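Local coordinates for putative regulator (Escherichia coli O6, PDB 3HFI), which is of unknown function but probably acts as a transcription regulator, its UTRA domain being of the kind that senses small-molecule effectors in GntR-type repressors, at residues A[39-45]-A[142-148]. Residues are numbered along the deposited sequence; the frame is centred on the assembly and turned at random.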
# COMPACT_ATOMS: atom_id res chain seq x y z
N TYR A 39 -19.49 4.05 10.99
CA TYR A 39 -18.71 3.61 9.80
C TYR A 39 -17.37 3.08 10.21
O TYR A 39 -16.96 2.02 9.79
CB TYR A 39 -18.51 4.78 8.86
CG TYR A 39 -17.75 4.45 7.61
CD1 TYR A 39 -18.31 3.62 6.64
CD2 TYR A 39 -16.48 5.01 7.38
CE1 TYR A 39 -17.64 3.34 5.46
CE2 TYR A 39 -15.78 4.73 6.19
CZ TYR A 39 -16.38 3.88 5.23
OH TYR A 39 -15.74 3.54 4.05
N VAL A 40 -16.71 3.81 11.09
CA VAL A 40 -15.41 3.39 11.57
C VAL A 40 -15.50 2.10 12.40
O VAL A 40 -14.64 1.20 12.31
CB VAL A 40 -14.77 4.49 12.39
CG1 VAL A 40 -13.58 3.93 13.14
CG2 VAL A 40 -14.31 5.66 11.47
N ALA A 41 -16.55 2.00 13.22
CA ALA A 41 -16.74 0.80 14.01
C ALA A 41 -16.92 -0.42 13.12
O ALA A 41 -16.33 -1.44 13.41
CB ALA A 41 -17.93 0.96 15.03
N GLU A 42 -17.73 -0.32 12.08
CA GLU A 42 -17.89 -1.41 11.07
C GLU A 42 -16.56 -1.79 10.40
O GLU A 42 -16.17 -2.96 10.32
CB GLU A 42 -18.95 -0.94 10.02
CG GLU A 42 -19.23 -1.78 8.72
CD GLU A 42 -19.98 -0.92 7.60
OE1 GLU A 42 -20.74 0.05 7.96
OE2 GLU A 42 -19.82 -1.19 6.36
N LYS A 43 -15.80 -0.79 9.97
CA LYS A 43 -14.47 -1.11 9.41
C LYS A 43 -13.59 -1.87 10.39
O LYS A 43 -12.96 -2.85 10.05
CB LYS A 43 -13.78 0.18 9.05
CG LYS A 43 -14.51 0.95 7.95
CD LYS A 43 -14.41 0.16 6.69
CE LYS A 43 -15.05 0.87 5.55
NZ LYS A 43 -14.68 0.09 4.34
N LEU A 44 -13.51 -1.39 11.64
CA LEU A 44 -12.63 -2.01 12.61
C LEU A 44 -13.24 -3.23 13.30
O LEU A 44 -12.59 -3.90 14.10
CB LEU A 44 -12.23 -0.97 13.64
CG LEU A 44 -11.19 0.10 13.28
CD1 LEU A 44 -11.07 1.10 14.41
CD2 LEU A 44 -9.84 -0.53 12.98
N ARG A 45 -14.48 -3.55 12.99
CA ARG A 45 -15.22 -4.63 13.65
C ARG A 45 -15.25 -4.48 15.14
O ARG A 45 -14.92 -5.41 15.88
CB ARG A 45 -14.69 -5.99 13.20
CG ARG A 45 -14.68 -6.05 11.69
CD ARG A 45 -14.34 -7.37 11.05
NE ARG A 45 -13.94 -7.08 9.66
CZ ARG A 45 -13.38 -7.94 8.80
NH1 ARG A 45 -13.14 -9.22 9.15
NH2 ARG A 45 -13.08 -7.51 7.56
N ARG A 142 -6.87 -11.98 9.34
CA ARG A 142 -7.96 -11.80 8.43
C ARG A 142 -9.20 -11.36 9.18
O ARG A 142 -10.00 -10.61 8.67
CB ARG A 142 -8.24 -13.12 7.69
CG ARG A 142 -8.95 -12.94 6.39
CD ARG A 142 -9.24 -14.28 5.73
NE ARG A 142 -8.04 -14.89 5.16
CZ ARG A 142 -7.47 -14.56 3.99
NH1 ARG A 142 -7.98 -13.60 3.20
NH2 ARG A 142 -6.37 -15.21 3.59
N GLU A 143 -9.37 -11.78 10.42
CA GLU A 143 -10.56 -11.41 11.17
C GLU A 143 -10.37 -10.35 12.23
O GLU A 143 -11.28 -10.07 12.96
CB GLU A 143 -11.10 -12.66 11.88
CG GLU A 143 -11.60 -13.76 10.93
CD GLU A 143 -10.67 -14.99 10.86
OE1 GLU A 143 -10.62 -15.73 11.87
OE2 GLU A 143 -10.03 -15.23 9.80
N LEU A 144 -9.19 -9.74 12.30
CA LEU A 144 -8.87 -8.79 13.33
C LEU A 144 -8.21 -7.52 12.75
O LEU A 144 -6.99 -7.41 12.70
CB LEU A 144 -7.94 -9.47 14.32
CG LEU A 144 -7.57 -8.86 15.66
CD1 LEU A 144 -8.85 -8.56 16.48
CD2 LEU A 144 -6.67 -9.93 16.38
N PRO A 145 -9.02 -6.53 12.34
CA PRO A 145 -8.52 -5.22 11.99
C PRO A 145 -7.94 -4.52 13.20
O PRO A 145 -8.31 -4.83 14.34
CB PRO A 145 -9.80 -4.48 11.49
CG PRO A 145 -10.79 -5.49 11.31
CD PRO A 145 -10.48 -6.55 12.31
N VAL A 146 -6.95 -3.65 12.98
CA VAL A 146 -6.36 -2.88 14.07
C VAL A 146 -6.40 -1.37 13.80
O VAL A 146 -6.46 -0.58 14.75
CB VAL A 146 -4.93 -3.30 14.41
CG1 VAL A 146 -3.94 -3.11 13.23
CG2 VAL A 146 -4.43 -2.51 15.67
N GLU A 147 -6.40 -0.96 12.53
CA GLU A 147 -6.28 0.46 12.22
C GLU A 147 -6.97 0.76 10.93
O GLU A 147 -6.96 -0.09 10.03
CB GLU A 147 -4.80 0.88 12.14
CG GLU A 147 -4.54 2.39 12.00
CD GLU A 147 -4.53 2.89 10.58
OE1 GLU A 147 -4.11 2.14 9.67
OE2 GLU A 147 -4.90 4.06 10.34
N PHE A 148 -7.60 1.94 10.87
CA PHE A 148 -8.38 2.43 9.71
C PHE A 148 -7.90 3.85 9.44
O PHE A 148 -8.10 4.75 10.27
CB PHE A 148 -9.90 2.42 9.99
CG PHE A 148 -10.71 2.93 8.85
CD1 PHE A 148 -10.67 2.30 7.62
CD2 PHE A 148 -11.49 4.06 8.99
CE1 PHE A 148 -11.38 2.78 6.56
CE2 PHE A 148 -12.22 4.56 7.89
CZ PHE A 148 -12.18 3.92 6.73
O HOH W 1 -10.58 -4.20 15.69
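Helix 39-44 packs across the start of strand 144-148, their axes 8.6 Å apart at closest approach and running at 141°, with Leu44 and Pro145 as the nearest backbone pair. This is helix-on-sheet packing within the UTRA domain: the short helix after strand 26-35 lies over a central strand of the antiparallel sheet. Phe148 fills the largest share of the contact on the strand side. Its CG stands anti to the backbone N (chi1 179°), which places the ring among Tyr39, Val40 and Lys43. The Lys43 chain covers one face, and its CG makes a CH-pi contact 4.0 Å from the Phe148 ring centroid. Tyr39 meets the far end of the ring, CE2 to Phe148 CZ at 3.7 Å, with the two ring planes at 76°. The Tyr39 hydroxyl is hydrogen-bonded to Glu135 of the adjacent strand 130-139. Val40 CG2 touches Phe148 beside CD2. Leu44 CD2 reaches the strand backbone, 3.5 Å from Glu147 N. Val146 and Glu147 form a classic beta bulge opposite Val138, so this methyl rests on the bulge itself. Arg45, with positive phi, leaves the helical conformation in a Schellman motif. Its extended side chain crosses Pro145, with Pro145 CG over one face of the guanidinium. Phe139 of strand 130-139 also touches both residues. A water bridges the two backbones by hydrogen bonds, 2.6 Å from Leu44 O and 2.7 Å from Pro145 O.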